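Local coordinates for protein 3-oxo-glucose-6-phosphate:glutamate aminotransferase (Bacillus subtilis subsp. subtilis, PDB 4K2I) that catalyses the reversible pyridoxal phosphate-dependent transamination of 3-dehydro-glucose 6-phosphate with glutamate, giving kanosamine 6-phosphate on the pathway to an antibiotic, at residues T192-P197 with K220-A225; G143-M148 with V166-D171; P70-D75 with P416-F421. One frame throughout, in Å; residues are numbered along the deposited sequence.

How the contacts relate
From the N terminus, the chain first reaches 70-75, a loop ahead of helix 80-93. Its partner 416-421 comes more than 340 residues later, so contact 3 closes a very long loop. Contacts 2 and 1 both fall within that loop and follow one another. Contact 2 closes first, joining strand 145-148 to strand 166-169 across helix 154-162. Contact 1 then joins strand 192-195 to strand 220-224 across helix 207-217. The two meet because 192-195 also pairs with 145-148, and Lys193 forms a salt bridge with Asp144. Contact 3 lies apart, about 31 Å from contact 1 between centres, and ties two loops together.

Contact 1: residues T192-P197 with K220-A225. With PMP (4'-deoxy-4'-aminopyridoxal-5'-phosphate), chain M.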
loop_
_atom_site.group_PDB
_atom_site.type_symbol
_atom_site.label_atom_id
_atom_site.label_comp_id
_atom_site.label_asym_id
_atom_site.label_seq_id
_atom_site.Cartn_x
_atom_site.Cartn_y
_atom_site.Cartn_z
ATOM N N THR B 192 3.274 -12.956 28.137
ATOM C CA THR B 192 4.134 -13.083 26.965
ATOM C C THR B 192 3.559 -14.125 26.021
ATOM O O THR B 192 3.213 -15.228 26.437
ATOM C CB THR B 192 5.551 -13.512 27.347
ATOM O OG1 THR B 192 6.015 -12.708 28.434
ATOM C CG2 THR B 192 6.502 -13.350 26.155
ATOM N N LYS B 193 3.421 -13.766 24.754
ATOM C CA LYS B 193 2.979 -14.732 23.764
ATOM C C LYS B 193 3.910 -14.792 22.554
ATOM O O LYS B 193 3.874 -15.742 21.791
ATOM C CB LYS B 193 1.532 -14.441 23.347
ATOM C CG LYS B 193 0.509 -14.923 24.374
ATOM C CD LYS B 193 -0.920 -14.732 23.883
ATOM C CE LYS B 193 -1.119 -15.226 22.442
ATOM N NZ LYS B 193 -2.496 -14.900 21.953
ATOM N N PHE B 194 4.752 -13.778 22.387
ATOM C CA PHE B 194 5.562 -13.675 21.173
ATOM C C PHE B 194 6.996 -13.271 21.440
ATOM O O PHE B 194 7.300 -12.557 22.396
ATOM C CB PHE B 194 4.953 -12.657 20.195
ATOM C CG PHE B 194 3.565 -12.995 19.748
ATOM C CD1 PHE B 194 3.356 -13.691 18.571
ATOM C CD2 PHE B 194 2.467 -12.611 20.498
ATOM C CE1 PHE B 194 2.072 -14.005 18.158
ATOM C CE2 PHE B 194 1.182 -12.917 20.087
ATOM C CZ PHE B 194 0.983 -13.617 18.918
ATOM N N ILE B 195 7.880 -13.726 20.572
ATOM C CA ILE B 195 9.209 -13.154 20.494
ATOM C C ILE B 195 9.344 -12.642 19.075
ATOM O O ILE B 195 9.016 -13.348 18.120
ATOM C CB ILE B 195 10.302 -14.190 20.747
ATOM C CG1 ILE B 195 10.088 -14.880 22.100
ATOM C CG2 ILE B 195 11.667 -13.519 20.683
ATOM C CD1 ILE B 195 10.996 -16.090 22.310
ATOM N N LEU B 196 9.806 -11.410 18.938
ATOM C CA LEU B 196 9.920 -10.797 17.623
ATOM C C LEU B 196 11.350 -10.301 17.427
ATOM O O LEU B 196 11.659 -9.148 17.697
ATOM C CB LEU B 196 8.883 -9.679 17.489
ATOM C CG LEU B 196 8.931 -8.595 16.408
ATOM C CD1 LEU B 196 9.295 -9.169 15.071
ATOM C CD2 LEU B 196 7.600 -7.847 16.330
ATOM N N PRO B 197 12.241 -11.196 16.993
ATOM C CA PRO B 197 13.629 -10.807 16.737
ATOM C C PRO B 197 13.755 -10.060 15.418
ATOM O O PRO B 197 12.990 -10.299 14.490
ATOM C CB PRO B 197 14.358 -12.158 16.636
ATOM C CG PRO B 197 13.326 -13.086 16.142
ATOM C CD PRO B 197 12.020 -12.633 16.769
ATOM N N LYS B 220 5.200 -18.059 20.439
ATOM C CA LYS B 220 5.271 -18.020 18.984
ATOM C C LYS B 220 6.428 -17.125 18.543
ATOM O O LYS B 220 6.755 -16.149 19.219
ATOM C CB LYS B 220 3.964 -17.461 18.430
ATOM C CG LYS B 220 2.999 -18.498 17.881
ATOM C CD LYS B 220 2.671 -19.582 18.865
ATOM C CE LYS B 220 1.520 -20.435 18.333
ATOM N NZ LYS B 220 0.294 -19.610 18.095
ATOM N N VAL B 221 7.045 -17.452 17.410
ATOM C CA VAL B 221 8.150 -16.653 16.893
ATOM C C VAL B 221 7.835 -16.047 15.516
ATOM O O VAL B 221 7.600 -16.759 14.535
ATOM C CB VAL B 221 9.462 -17.465 16.843
ATOM C CG1 VAL B 221 10.586 -16.618 16.315
ATOM C CG2 VAL B 221 9.817 -17.999 18.231
ATOM N N ILE B 222 7.812 -14.724 15.453
ATOM C CA ILE B 222 7.665 -14.038 14.177
ATOM C C ILE B 222 8.888 -13.159 14.001
ATOM O O ILE B 222 9.204 -12.347 14.866
ATOM C CB ILE B 222 6.365 -13.217 14.128
ATOM C CG1 ILE B 222 6.336 -12.322 12.890
ATOM C CG2 ILE B 222 6.192 -12.393 15.423
ATOM C CD1 ILE B 222 4.950 -11.752 12.567
ATOM N N GLU B 223 9.616 -13.350 12.911
ATOM C CA GLU B 223 10.862 -12.617 12.745
ATOM C C GLU B 223 10.724 -11.465 11.768
ATOM O O GLU B 223 10.048 -11.569 10.734
ATOM C CB GLU B 223 12.003 -13.540 12.324
ATOM C CG GLU B 223 11.773 -14.203 10.994
ATOM C CD GLU B 223 12.845 -15.210 10.649
ATOM O OE1 GLU B 223 12.583 -16.013 9.733
ATOM O OE2 GLU B 223 13.944 -15.188 11.266
ATOM N N ASP B 224 11.344 -10.349 12.127
ATOM C CA ASP B 224 11.402 -9.197 11.250
ATOM C C ASP B 224 12.673 -9.339 10.428
ATOM O O ASP B 224 13.760 -8.957 10.874
ATOM C CB ASP B 224 11.411 -7.896 12.068
ATOM C CG ASP B 224 11.474 -6.649 11.196
ATOM O OD1 ASP B 224 11.727 -6.769 9.979
ATOM O OD2 ASP B 224 11.281 -5.538 11.734
ATOM N N ALA B 225 12.529 -9.891 9.227
ATOM C CA ALA B 225 13.653 -10.055 8.310
ATOM C C ALA B 225 13.549 -9.044 7.178
ATOM O O ALA B 225 14.017 -9.289 6.063
ATOM C CB ALA B 225 13.665 -11.469 7.746
HETATM N N1 PMP M . 11.447 -3.578 9.818
HETATM C C2 PMP M . 12.687 -3.076 9.498
HETATM C C2A PMP M . 13.880 -3.559 10.290
HETATM C C3 PMP M . 12.784 -2.135 8.450
HETATM O O3 PMP M . 13.976 -1.585 8.069
HETATM C C4 PMP M . 11.652 -1.724 7.763
HETATM C C4A PMP M . 11.798 -0.689 6.629
HETATM N N4A PMP M . 12.928 0.237 6.806
HETATM C C5 PMP M . 10.405 -2.261 8.126
HETATM C C6 PMP M . 10.323 -3.180 9.150
HETATM C C5A PMP M . 9.129 -1.868 7.433
HETATM O O4P PMP M . 9.147 -2.269 6.092
HETATM P P PMP M . 8.237 -1.501 5.013
HETATM O O1P PMP M . 6.894 -1.214 5.637
HETATM O O2P PMP M . 8.134 -2.340 3.736
HETATM O O3P PMP M . 8.893 -0.129 4.750
#
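Phe194 and Ile195 pair with Lys220 and Val221 as neighbouring parallel strands of the central sheet of a PLP-dependent aminotransferase. Four backbone hydrogen bonds run from Lys193 to Asp224. The first is Lys220 N to Lys193 O at 3.0 Å. The amide of Ile195 donates a hydrogen bond to Lys220 O, and the amide of Ile222 donates one to Ile195 O. A last bond, Asp224 N to Pro197 O at 2.9 Å, extends the pairing past the end of strand 192-195.

The tight part is buried, toward the cofactor. Leu196 CD1 approaches Ile222 O at 3.2 Å. The same methyl lies 3.9 Å from Asp224 CB. Leu196 CG stands anti to the backbone N (chi1 164°), which brings CD1 to Ile222 O and Asp224. Pro197 CD meets the same carbonyl, Ile222 O, at 3.4 Å. The Asp224 side chain continues to the cofactor, here the aminated form PMP, with OD2 2.7 Å from N1 of the pyridine ring. As in other fold type I PLP enzymes, this aspartate probably helps keep the ring nitrogen protonated. Thr156 OG1 hydrogen-bonds OD2, and the amide of Cys226 bonds OD1, so both carboxylate oxygens have protein partners.

At the other end Lys193 and Lys220 are partly exposed, while Phe194 stays buried. Lys220 CB lies 3.8 Å from Phe194 CD1, oblique to the ring, and the rest of the lysine chain leads away. The NZ atoms of Lys193 and Lys220 stay 6.7 Å apart. Lys193 NZ hydrogen-bonds the carbonyl of Gly139.

The two strands and helix 207-217 form a beta-alpha-beta unit. That helix packs on Pro197, Val221 and Glu223, strand 145-148 flanks 192-195, and strand 240-244 flanks 220-224.

Contact 2: residues G143-M148 with V166-D171; sequences GDEVIM and VPIYVD
Ile147 and Ile168 lie together at the apolar centre of a parallel strand pair. The strands belong to a beta-alpha-beta unit in which helix 154-162 makes the crossover. Ile147 CG1 meets Ile168 CG2 at 4.2 Å, and Ile147 CG2 touches Val170 CG2. On the same face the carbon chain of Glu145 crosses Ile168, with Glu145 CB 3.7 Å from Ile168 CG1. The other face of the sheet carries Val146, Met148, Pro167 and Tyr169, with helix 154-162 packed over it. Met148 runs beside the Tyr169 ring, its CG 4.0 Å from Tyr169 CE1. Its SD sits 5.1 Å from the ring centroid, 52° off the ring normal, a Met-aromatic contact. Met148 SD also rests on Pro167 CB at 3.9 Å. Met148 CG lies between the backbone N and the carbonyl carbon (chi1 59°), and this starts the chain alongside the ring. Tyr397 meets that ring too, and its hydroxyl bonds Pro167 O.

Between the faces runs a ladder of five backbone hydrogen bonds. It starts with the amide of Val166 on Asp144 O and finishes with that of Val170 on Met148 O. The amide of Ile168 reaches Val146 O from above the carbonyl plane, 37° out of it.

Farther out the pair turns polar. Gly143 and Asp144 lead into strand 145-148, and Asn141 N bonds Asp144 OD2. Glu145 lies beside Val166, and Glu145 OE1 is hydrogen-bonded to Thr189 OG1.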
loop_
_atom_site.group_PDB
_atom_site.type_symbol
_atom_site.label_atom_id
_atom_site.label_comp_id
_atom_site.label_asym_id
_atom_site.label_seq_id
_atom_site.Cartn_x
_atom_site.Cartn_y
_atom_site.Cartn_z
ATOM N N GLY B 143 -3.226 -6.488 24.706
ATOM C CA GLY B 143 -2.580 -6.740 25.973
ATOM C C GLY B 143 -1.517 -7.823 25.919
ATOM O O GLY B 143 -0.695 -7.906 26.833
ATOM N N ASP B 144 -1.534 -8.663 24.878
ATOM C CA ASP B 144 -0.482 -9.674 24.700
ATOM C C ASP B 144 0.889 -9.013 24.608
ATOM O O ASP B 144 1.058 -8.017 23.897
ATOM C CB ASP B 144 -0.674 -10.477 23.413
ATOM C CG ASP B 144 -1.789 -11.483 23.504
ATOM O OD1 ASP B 144 -2.380 -11.643 24.596
ATOM O OD2 ASP B 144 -2.064 -12.123 22.468
ATOM N N GLU B 145 1.869 -9.582 25.304
ATOM C CA GLU B 145 3.224 -9.047 25.276
ATOM C C GLU B 145 4.103 -9.676 24.173
ATOM O O GLU B 145 4.057 -10.885 23.911
ATOM C CB GLU B 145 3.877 -9.144 26.667
ATOM C CG GLU B 145 3.221 -8.215 27.699
ATOM C CD GLU B 145 3.721 -8.410 29.135
ATOM O OE1 GLU B 145 4.581 -9.283 29.386
ATOM O OE2 GLU B 145 3.239 -7.675 30.023
ATOM N N VAL B 146 4.887 -8.821 23.532
ATOM C CA VAL B 146 5.796 -9.206 22.462
ATOM C C VAL B 146 7.199 -8.770 22.832
ATOM O O VAL B 146 7.471 -7.572 22.932
ATOM C CB VAL B 146 5.428 -8.475 21.169
ATOM C CG1 VAL B 146 6.451 -8.781 20.058
ATOM C CG2 VAL B 146 4.019 -8.834 20.754
ATOM N N ILE B 147 8.085 -9.732 23.045
ATOM C CA ILE B 147 9.460 -9.427 23.401
ATOM C C ILE B 147 10.251 -9.066 22.135
ATOM O O ILE B 147 10.194 -9.780 21.137
ATOM C CB ILE B 147 10.124 -10.625 24.167
ATOM C CG1 ILE B 147 9.562 -10.717 25.594
ATOM C CG2 ILE B 147 11.631 -10.455 24.224
ATOM C CD1 ILE B 147 9.929 -12.006 26.364
ATOM N N MET B 148 10.981 -7.960 22.177
ATOM C CA MET B 148 11.648 -7.435 20.983
ATOM C C MET B 148 12.801 -6.499 21.381
ATOM O O MET B 148 12.889 -6.093 22.537
ATOM C CB MET B 148 10.625 -6.701 20.095
ATOM C CG MET B 148 9.907 -5.537 20.776
ATOM S SD MET B 148 8.688 -4.719 19.724
ATOM C CE MET B 148 9.733 -3.961 18.488
ATOM N N VAL B 166 1.624 -5.334 23.169
ATOM C CA VAL B 166 2.460 -4.601 24.113
ATOM C C VAL B 166 3.922 -5.000 23.941
ATOM O O VAL B 166 4.304 -6.118 24.267
ATOM C CB VAL B 166 2.072 -4.884 25.585
ATOM C CG1 VAL B 166 3.030 -4.142 26.569
ATOM C CG2 VAL B 166 0.611 -4.497 25.851
ATOM N N PRO B 167 4.746 -4.077 23.425
ATOM C CA PRO B 167 6.193 -4.288 23.301
ATOM C C PRO B 167 6.858 -4.429 24.663
ATOM O O PRO B 167 6.608 -3.643 25.571
ATOM C CB PRO B 167 6.682 -2.995 22.628
ATOM C CG PRO B 167 5.471 -2.465 21.911
ATOM C CD PRO B 167 4.321 -2.796 22.836
ATOM N N ILE B 168 7.702 -5.439 24.798
ATOM C CA ILE B 168 8.501 -5.612 25.998
ATOM C C ILE B 168 9.946 -5.616 25.516
ATOM O O ILE B 168 10.370 -6.552 24.860
ATOM C CB ILE B 168 8.131 -6.929 26.723
ATOM C CG1 ILE B 168 6.695 -6.848 27.265
ATOM C CG2 ILE B 168 9.116 -7.242 27.848
ATOM C CD1 ILE B 168 6.497 -5.819 28.377
ATOM N N TYR B 169 10.681 -4.544 25.802
ATOM C CA TYR B 169 12.030 -4.386 25.271
ATOM C C TYR B 169 13.074 -5.131 26.091
ATOM O O TYR B 169 13.009 -5.174 27.324
ATOM C CB TYR B 169 12.396 -2.897 25.115
ATOM C CG TYR B 169 11.426 -2.189 24.200
ATOM C CD1 TYR B 169 11.443 -2.418 22.821
ATOM C CD2 TYR B 169 10.457 -1.345 24.713
ATOM C CE1 TYR B 169 10.526 -1.807 21.982
ATOM C CE2 TYR B 169 9.543 -0.720 23.880
ATOM C CZ TYR B 169 9.585 -0.955 22.518
ATOM O OH TYR B 169 8.678 -0.332 21.701
ATOM N N VAL B 170 14.038 -5.702 25.375
ATOM C CA VAL B 170 15.097 -6.511 25.950
ATOM C C VAL B 170 16.419 -6.136 25.259
ATOM O O VAL B 170 16.422 -5.786 24.083
ATOM C CB VAL B 170 14.731 -8.011 25.797
ATOM C CG1 VAL B 170 15.934 -8.885 25.494
ATOM C CG2 VAL B 170 13.990 -8.486 27.022
ATOM N N ASP B 171 17.523 -6.179 26.004
ATOM C CA ASP B 171 18.840 -5.751 25.523
ATOM C C ASP B 171 19.364 -6.576 24.341
ATOM O O ASP B 171 19.010 -7.753 24.164
ATOM C CB ASP B 171 19.864 -5.840 26.657
ATOM C CG ASP B 171 20.683 -4.570 26.818
ATOM O OD1 ASP B 171 20.617 -3.671 25.943
ATOM O OD2 ASP B 171 21.408 -4.477 27.833
#

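Contact 3: residues P70-D75 with P416-F421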
loop_
_atom_site.group_PDB
_atom_site.type_symbol
_atom_site.label_atom_id
_atom_site.label_comp_id
_atom_site.label_asym_id
_atom_site.label_seq_id
_atom_site.Cartn_x
_atom_site.Cartn_y
_atom_site.Cartn_z
ATOM N N PRO B 70 28.063 10.628 -1.253
ATOM C CA PRO B 70 26.738 10.523 -0.634
ATOM C C PRO B 70 26.552 9.158 0.018
ATOM O O PRO B 70 27.095 8.156 -0.462
ATOM C CB PRO B 70 25.764 10.703 -1.813
ATOM C CG PRO B 70 26.597 10.593 -3.072
ATOM C CD PRO B 70 28.002 10.955 -2.693
ATOM N N PHE B 71 25.816 9.128 1.122
ATOM C CA PHE B 71 25.569 7.879 1.821
ATOM C C PHE B 71 24.694 6.971 0.963
ATOM O O PHE B 71 24.972 5.786 0.815
ATOM C CB PHE B 71 24.929 8.139 3.199
ATOM C CG PHE B 71 24.656 6.885 3.992
ATOM C CD1 PHE B 71 25.667 6.261 4.699
ATOM C CD2 PHE B 71 23.385 6.337 4.030
ATOM C CE1 PHE B 71 25.424 5.098 5.415
ATOM C CE2 PHE B 71 23.126 5.184 4.744
ATOM C CZ PHE B 71 24.149 4.557 5.438
ATOM N N LEU B 72 23.642 7.531 0.380
ATOM C CA LEU B 72 22.650 6.705 -0.302
ATOM C C LEU B 72 21.882 7.481 -1.369
ATOM O O LEU B 72 20.729 7.849 -1.161
ATOM C CB LEU B 72 21.653 6.156 0.716
ATOM C CG LEU B 72 21.290 4.668 0.692
ATOM C CD1 LEU B 72 19.924 4.456 1.325
ATOM C CD2 LEU B 72 21.330 4.096 -0.704
ATOM N N PRO B 73 22.515 7.721 -2.520
ATOM C CA PRO B 73 21.831 8.423 -3.612
ATOM C C PRO B 73 20.800 7.498 -4.267
ATOM O O PRO B 73 21.188 6.504 -4.880
ATOM C CB PRO B 73 22.972 8.755 -4.578
ATOM C CG PRO B 73 24.009 7.678 -4.331
ATOM C CD PRO B 73 23.861 7.249 -2.893
ATOM N N VAL B 74 19.513 7.813 -4.139
ATOM C CA VAL B 74 18.471 6.864 -4.553
ATOM C C VAL B 74 18.404 6.636 -6.048
ATOM O O VAL B 74 17.950 5.589 -6.476
ATOM C CB VAL B 74 17.055 7.246 -4.045
ATOM C CG1 VAL B 74 17.019 7.220 -2.539
ATOM C CG2 VAL B 74 16.621 8.618 -4.579
ATOM N N ASP B 75 18.844 7.615 -6.836
ATOM C CA ASP B 75 18.888 7.457 -8.288
ATOM C C ASP B 75 19.888 6.374 -8.718
ATOM O O ASP B 75 19.786 5.832 -9.812
ATOM C CB ASP B 75 19.185 8.791 -8.994
ATOM C CG ASP B 75 20.608 9.296 -8.740
ATOM O OD1 ASP B 75 21.060 9.299 -7.584
ATOM O OD2 ASP B 75 21.280 9.692 -9.705
ATOM N N PRO B 416 28.821 4.122 3.927
ATOM C CA PRO B 416 28.093 3.863 2.677
ATOM C C PRO B 416 28.350 2.451 2.127
ATOM O O PRO B 416 29.499 1.991 2.088
ATOM C CB PRO B 416 28.659 4.908 1.706
ATOM C CG PRO B 416 29.233 5.979 2.560
ATOM C CD PRO B 416 29.663 5.331 3.850
ATOM N N LEU B 417 27.277 1.784 1.711
ATOM C CA LEU B 417 27.360 0.463 1.103
ATOM C C LEU B 417 26.049 0.151 0.374
ATOM O O LEU B 417 24.985 0.035 0.997
ATOM C CB LEU B 417 27.656 -0.615 2.168
ATOM C CG LEU B 417 28.081 -2.023 1.687
ATOM C CD1 LEU B 417 28.831 -2.830 2.773
ATOM C CD2 LEU B 417 26.920 -2.829 1.161
ATOM N N TYR B 418 26.132 0.005 -0.941
ATOM C CA TYR B 418 24.992 -0.420 -1.749
ATOM C C TYR B 418 25.580 -0.976 -3.050
ATOM O O TYR B 418 26.744 -0.714 -3.349
ATOM C CB TYR B 418 24.023 0.759 -1.991
ATOM C CG TYR B 418 24.666 1.982 -2.615
ATOM C CD1 TYR B 418 24.579 2.216 -3.987
ATOM C CD2 TYR B 418 25.353 2.906 -1.835
ATOM C CE1 TYR B 418 25.157 3.329 -4.564
ATOM C CE2 TYR B 418 25.932 4.030 -2.403
ATOM C CZ TYR B 418 25.830 4.231 -3.770
ATOM O OH TYR B 418 26.406 5.334 -4.347
ATOM N N PRO B 419 24.805 -1.771 -3.807
ATOM C CA PRO B 419 25.476 -2.551 -4.862
ATOM C C PRO B 419 26.116 -1.706 -5.965
ATOM O O PRO B 419 27.136 -2.116 -6.490
ATOM C CB PRO B 419 24.346 -3.420 -5.436
ATOM C CG PRO B 419 23.336 -3.510 -4.326
ATOM C CD PRO B 419 23.398 -2.179 -3.631
ATOM N N SER B 420 25.550 -0.546 -6.280
ATOM C CA SER B 420 26.126 0.336 -7.295
ATOM C C SER B 420 27.162 1.351 -6.783
ATOM O O SER B 420 27.589 2.226 -7.533
ATOM C CB SER B 420 25.017 1.067 -8.055
ATOM O OG SER B 420 24.260 0.151 -8.827
ATOM N N PHE B 421 27.567 1.220 -5.521
ATOM C CA PHE B 421 28.660 2.008 -4.952
ATOM C C PHE B 421 29.964 1.679 -5.698
ATOM O O PHE B 421 30.187 0.522 -6.085
ATOM C CB PHE B 421 28.788 1.622 -3.481
ATOM C CG PHE B 421 29.618 2.561 -2.633
ATOM C CD1 PHE B 421 29.444 3.940 -2.696
ATOM C CD2 PHE B 421 30.518 2.044 -1.702
ATOM C CE1 PHE B 421 30.188 4.790 -1.875
ATOM C CE2 PHE B 421 31.264 2.882 -0.883
ATOM C CZ PHE B 421 31.106 4.260 -0.976
HETATM O O HOH W 1 27.934 7.048 -2.969
HETATM O O HOH W 2 24.757 3.086 2.033
#
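The loop ahead of helix 80-93 sets Phe71 and Pro73 against Pro416 and Tyr418, in the loop between strand 412-415 and helix 423-438. Tyr418 begins a type I beta turn, closed by Phe421 N on Tyr418 O. No direct hydrogen bond crosses the contact. Two waters and a few side chains join the loops.

Tyr418 does most of the touching. With chi1 at 55°, its ring is set against Pro73 and Leu72. The Pro73 and Tyr418 side chains cross at about a right angle, with Pro73 CD 3.7 Å from Tyr418 CZ. Leu72 CD2 packs more loosely on Tyr418 CD2. Phe421 CB covers one face of the tyrosine ring, 3.8 Å above its plane. Leu72 also reaches Tyr248, a substrate-binding residue, which places this loop near the active site, probably at its edge. Farther along, Val74 and Asp75 pack on Thr96 and Pro95 of the second subunit.

Phe71 CE1 comes to 3.8 Å from Pro416 N, oblique to the ring. Gln376 holds the Phe71 amide. Water 2 lies over the centre of the Phe71 ring. It is 3.0 Å from Phe71 O, a bond it probably donates, and accepts from Leu417 N at 2.9 Å. Water 1 sits in the plane of the Tyr418 ring at its edge. It donates to Pro70 O at 2.9 Å and hydrogen-bonds Tyr418 OH at 2.7 Å.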